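Local coordinates for protein hyaluronidase (Thermobaculum terrenum, PDB 5DIY) that probably hydrolyses O-linked N-acetylglucosamine as a family 84 glycoside hydrolase with hexosaminidase activity, at residues Tyr90-Ile100 / Ala140-Arg151. Numbering follows the deposited sequence.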
loop_
_atom_site.group_PDB
_atom_site.type_symbol
_atom_site.label_atom_id
_atom_site.label_comp_id
_atom_site.label_asym_id
_atom_site.label_seq_id
_atom_site.Cartn_x
_atom_site.Cartn_y
_atom_site.Cartn_z
ATOM N N TYR C 90 -2.798 -30.966 -8.394
ATOM C CA TYR C 90 -1.826 -31.270 -7.334
ATOM C C TYR C 90 -1.273 -32.700 -7.391
ATOM O O TYR C 90 -0.076 -32.903 -7.210
ATOM C CB TYR C 90 -2.434 -31.003 -5.952
ATOM C CG TYR C 90 -2.666 -29.538 -5.651
ATOM C CD1 TYR C 90 -1.621 -28.725 -5.215
ATOM C CD2 TYR C 90 -3.928 -28.963 -5.804
ATOM C CE1 TYR C 90 -1.825 -27.385 -4.940
ATOM C CE2 TYR C 90 -4.143 -27.622 -5.530
ATOM C CZ TYR C 90 -3.089 -26.835 -5.100
ATOM O OH TYR C 90 -3.296 -25.504 -4.826
ATOM N N SER C 91 -2.146 -33.672 -7.662
ATOM C CA SER C 91 -1.770 -35.098 -7.690
ATOM C C SER C 91 -1.068 -35.553 -8.974
ATOM O O SER C 91 -0.534 -36.665 -9.009
ATOM C CB SER C 91 -3.004 -35.980 -7.452
ATOM O OG SER C 91 -3.987 -35.761 -8.450
ATOM N N SER C 92 -1.066 -34.714 -10.012
ATOM C CA SER C 92 -0.516 -35.091 -11.318
ATOM C C SER C 92 0.998 -35.029 -11.334
ATOM O O SER C 92 1.580 -33.959 -11.147
ATOM C CB SER C 92 -1.055 -34.178 -12.423
ATOM O OG SER C 92 -0.344 -34.369 -13.635
ATOM N N GLU C 93 1.625 -36.174 -11.604
ATOM C CA GLU C 93 3.079 -36.259 -11.769
ATOM C C GLU C 93 3.578 -35.353 -12.904
ATOM O O GLU C 93 4.617 -34.715 -12.772
ATOM C CB GLU C 93 3.512 -37.717 -12.003
ATOM C CG GLU C 93 3.357 -38.604 -10.769
ATOM C CD GLU C 93 3.711 -40.072 -11.011
ATOM O OE1 GLU C 93 3.317 -40.635 -12.056
ATOM O OE2 GLU C 93 4.372 -40.677 -10.137
ATOM N N GLU C 94 2.817 -35.285 -13.996
ATOM C CA GLU C 94 3.152 -34.436 -15.148
ATOM C C GLU C 94 3.205 -32.934 -14.798
ATOM O O GLU C 94 4.051 -32.207 -15.320
ATOM C CB GLU C 94 2.159 -34.682 -16.292
ATOM C CG GLU C 94 2.546 -34.049 -17.625
ATOM C CD GLU C 94 1.590 -34.378 -18.768
ATOM O OE1 GLU C 94 0.788 -35.333 -18.649
ATOM O OE2 GLU C 94 1.650 -33.674 -19.803
ATOM N N GLU C 95 2.316 -32.483 -13.914
ATOM C CA GLU C 95 2.308 -31.083 -13.460
ATOM C C GLU C 95 3.583 -30.707 -12.701
ATOM O O GLU C 95 4.149 -29.639 -12.945
ATOM C CB GLU C 95 1.086 -30.792 -12.587
ATOM C CG GLU C 95 -0.238 -30.806 -13.334
ATOM C CD GLU C 95 -0.537 -29.496 -14.040
ATOM O OE1 GLU C 95 0.157 -29.156 -15.020
ATOM O OE2 GLU C 95 -1.484 -28.800 -13.621
ATOM N N LEU C 96 4.025 -31.578 -11.790
ATOM C CA LEU C 96 5.315 -31.416 -11.103
ATOM C C LEU C 96 6.459 -31.212 -12.093
ATOM O O LEU C 96 7.262 -30.289 -11.938
ATOM C CB LEU C 96 5.626 -32.630 -10.215
ATOM C CG LEU C 96 7.044 -32.759 -9.628
ATOM C CD1 LEU C 96 7.372 -31.564 -8.751
ATOM C CD2 LEU C 96 7.177 -34.050 -8.839
ATOM N N GLU C 97 6.526 -32.080 -13.101
ATOM C CA GLU C 97 7.579 -32.003 -14.121
ATOM C C GLU C 97 7.528 -30.665 -14.864
ATOM O O GLU C 97 8.569 -30.077 -15.152
ATOM C CB GLU C 97 7.472 -33.149 -15.141
ATOM C CG GLU C 97 7.574 -34.569 -14.587
ATOM C CD GLU C 97 8.853 -34.840 -13.819
ATOM O OE1 GLU C 97 9.918 -34.286 -14.182
ATOM O OE2 GLU C 97 8.796 -35.617 -12.839
ATOM N N THR C 98 6.315 -30.199 -15.160
ATOM C CA THR C 98 6.103 -28.921 -15.838
ATOM C C THR C 98 6.595 -27.733 -14.992
ATOM O O THR C 98 7.257 -26.835 -15.516
ATOM C CB THR C 98 4.618 -28.756 -16.234
ATOM O OG1 THR C 98 4.250 -29.815 -17.132
ATOM C CG2 THR C 98 4.352 -27.399 -16.903
ATOM N N LEU C 99 6.300 -27.741 -13.693
ATOM C CA LEU C 99 6.792 -26.690 -12.789
ATOM C C LEU C 99 8.320 -26.707 -12.696
ATOM O O LEU C 99 8.958 -25.652 -12.743
ATOM C CB LEU C 99 6.173 -26.818 -11.394
ATOM C CG LEU C 99 6.437 -25.637 -10.437
ATOM C CD1 LEU C 99 5.178 -25.244 -9.680
ATOM C CD2 LEU C 99 7.565 -25.926 -9.456
ATOM N N ILE C 100 8.899 -27.905 -12.593
ATOM C CA ILE C 100 10.361 -28.066 -12.533
ATOM C C ILE C 100 11.031 -27.595 -13.827
ATOM O O ILE C 100 12.121 -27.014 -13.787
ATOM C CB ILE C 100 10.766 -29.528 -12.189
ATOM C CG1 ILE C 100 10.313 -29.902 -10.764
ATOM C CG2 ILE C 100 12.269 -29.757 -12.354
ATOM C CD1 ILE C 100 11.065 -29.239 -9.626
ATOM N N ALA C 140 -3.316 -31.494 -0.216
ATOM C CA ALA C 140 -2.861 -31.494 -1.604
ATOM C C ALA C 140 -1.609 -30.632 -1.741
ATOM O O ALA C 140 -0.592 -31.088 -2.257
ATOM C CB ALA C 140 -3.958 -30.983 -2.524
ATOM N N GLN C 141 -1.700 -29.399 -1.242
ATOM C CA GLN C 141 -0.589 -28.441 -1.270
ATOM C C GLN C 141 0.653 -28.947 -0.538
ATOM O O GLN C 141 1.767 -28.843 -1.060
ATOM C CB GLN C 141 -1.030 -27.103 -0.660
ATOM C CG GLN C 141 -2.000 -26.341 -1.546
ATOM C CD GLN C 141 -2.545 -25.082 -0.903
ATOM O OE1 GLN C 141 -2.371 -24.848 0.291
ATOM N NE2 GLN C 141 -3.203 -24.255 -1.704
ATOM N N ALA C 142 0.458 -29.485 0.665
ATOM C CA ALA C 142 1.569 -30.016 1.459
ATOM C C ALA C 142 2.297 -31.140 0.718
ATOM O O ALA C 142 3.528 -31.161 0.677
ATOM C CB ALA C 142 1.078 -30.502 2.819
ATOM N N ASP C 143 1.527 -32.055 0.126
ATOM C CA ASP C 143 2.084 -33.168 -0.649
ATOM C C ASP C 143 2.789 -32.693 -1.919
ATOM O O ASP C 143 3.860 -33.199 -2.269
ATOM C CB ASP C 143 0.993 -34.187 -1.010
ATOM C CG ASP C 143 1.515 -35.308 -1.895
ATOM O OD1 ASP C 143 2.574 -35.881 -1.560
ATOM O OD2 ASP C 143 0.888 -35.593 -2.937
ATOM N N PHE C 144 2.188 -31.731 -2.611
ATOM C CA PHE C 144 2.820 -31.145 -3.790
ATOM C C PHE C 144 4.152 -30.484 -3.435
ATOM O O PHE C 144 5.169 -30.737 -4.083
ATOM C CB PHE C 144 1.896 -30.128 -4.453
ATOM C CG PHE C 144 2.445 -29.564 -5.728
ATOM C CD1 PHE C 144 2.420 -30.311 -6.890
ATOM C CD2 PHE C 144 2.996 -28.287 -5.768
ATOM C CE1 PHE C 144 2.923 -29.803 -8.079
ATOM C CE2 PHE C 144 3.500 -27.769 -6.950
ATOM C CZ PHE C 144 3.464 -28.528 -8.108
ATOM N N LEU C 145 4.140 -29.642 -2.405
ATOM C CA LEU C 145 5.345 -28.900 -2.017
ATOM C C LEU C 145 6.445 -29.817 -1.495
ATOM O O LEU C 145 7.625 -29.593 -1.787
ATOM C CB LEU C 145 5.010 -27.806 -0.995
ATOM C CG LEU C 145 4.164 -26.656 -1.561
ATOM C CD1 LEU C 145 3.574 -25.832 -0.429
ATOM C CD2 LEU C 145 4.975 -25.783 -2.511
ATOM N N THR C 146 6.056 -30.847 -0.739
ATOM C CA THR C 146 6.990 -31.891 -0.293
ATOM C C THR C 146 7.691 -32.539 -1.482
ATOM O O THR C 146 8.921 -32.651 -1.491
ATOM C CB THR C 146 6.271 -32.986 0.526
ATOM O OG1 THR C 146 5.638 -32.394 1.668
ATOM C CG2 THR C 146 7.264 -34.089 0.994
ATOM N N ARG C 147 6.905 -32.936 -2.484
ATOM C CA ARG C 147 7.447 -33.571 -3.698
ATOM C C ARG C 147 8.325 -32.634 -4.532
ATOM O O ARG C 147 9.325 -33.079 -5.105
ATOM C CB ARG C 147 6.334 -34.185 -4.563
ATOM C CG ARG C 147 5.866 -35.540 -4.051
ATOM C CD ARG C 147 4.898 -36.220 -5.003
ATOM N NE ARG C 147 3.582 -35.582 -4.978
ATOM C CZ ARG C 147 2.998 -34.917 -5.982
ATOM N NH1 ARG C 147 3.572 -34.785 -7.173
ATOM N NH2 ARG C 147 1.790 -34.387 -5.788
ATOM N N VAL C 148 7.975 -31.349 -4.591
ATOM C CA VAL C 148 8.821 -30.377 -5.301
ATOM C C VAL C 148 10.164 -30.227 -4.571
ATOM O O VAL C 148 11.211 -30.216 -5.217
ATOM C CB VAL C 148 8.130 -28.999 -5.513
ATOM C CG1 VAL C 148 9.093 -27.990 -6.136
ATOM C CG2 VAL C 148 6.888 -29.141 -6.395
ATOM N N LEU C 149 10.128 -30.139 -3.239
ATOM C CA LEU C 149 11.344 -30.015 -2.429
ATOM C C LEU C 149 12.258 -31.222 -2.599
ATOM O O LEU C 149 13.450 -31.068 -2.879
ATOM C CB LEU C 149 11.010 -29.844 -0.938
ATOM C CG LEU C 149 12.197 -29.558 -0.001
ATOM C CD1 LEU C 149 12.924 -28.277 -0.397
ATOM C CD2 LEU C 149 11.747 -29.485 1.450
ATOM N N GLN C 150 11.686 -32.411 -2.426
ATOM C CA GLN C 150 12.427 -33.665 -2.587
ATOM C C GLN C 150 13.113 -33.759 -3.957
ATOM O O GLN C 150 14.265 -34.189 -4.036
ATOM C CB GLN C 150 11.519 -34.873 -2.314
ATOM C CG GLN C 150 11.204 -35.033 -0.833
ATOM C CD GLN C 150 10.141 -36.075 -0.518
ATOM O OE1 GLN C 150 9.434 -36.567 -1.405
ATOM N NE2 GLN C 150 10.009 -36.402 0.765
ATOM N N ARG C 151 12.431 -33.318 -5.015
ATOM C CA ARG C 151 13.041 -33.227 -6.348
ATOM C C ARG C 151 14.227 -32.254 -6.378
ATOM O O ARG C 151 15.289 -32.588 -6.903
ATOM C CB ARG C 151 12.004 -32.825 -7.408
ATOM C CG ARG C 151 12.559 -32.575 -8.811
ATOM C CD ARG C 151 13.221 -33.814 -9.413
ATOM N NE ARG C 151 12.228 -34.857 -9.661
ATOM C CZ ARG C 151 11.373 -34.873 -10.682
ATOM N NH1 ARG C 151 11.377 -33.908 -11.604
ATOM N NH2 ARG C 151 10.500 -35.869 -10.783
HETATM O O HOH W 1 2.314 -32.939 -8.732
#
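Leu96, Leu99 and Ile100 pack against Phe144 and Val148 in a helix-helix contact between adjacent outer helices of the barrel, 93-108 and 137-153, with Tyr90 added from the preceding loop. The axes of 93-100 and 140-151 cross at -52°. Leu96 CD1 sits tightly on Val148 CG2, 3.4 Å away, and Val148 CG1 faces Leu99 and Ile100. With CG anti to the backbone N (chi1 -176°), the Phe144 ring reaches Leu99 CD1 and Tyr90 O, which come to its edge. Val148 CG2 lies over one face, offset toward the ring's rim. The Tyr90 ring runs beside Gln141, CE1 lying 3.6 Å from Gln141 CG. The Gln141 amide itself bonds to Tyr176 and Thr166. Arg147 NH2 donates to Tyr90 O at 2.8 Å, in the guanidinium plane, and also pairs with Asp143. Its NH1 donates to a water that bridges to Tyr90 O and Ser92 O, tying down the turn before the helix. At the partly exposed side, Arg151 grips Glu97 end-on in a salt bridge: NH2 reaches OE2 at 2.7 Å and NH1 reaches OE1 at 3.0 Å. A leucine in place of Arg151 would probably leave the Glu97 carboxylate without its cationic mate. Val148 also touches strands 113-117 and 160-164, as expected of adjacent helices in the outer layer of a TIM barrel.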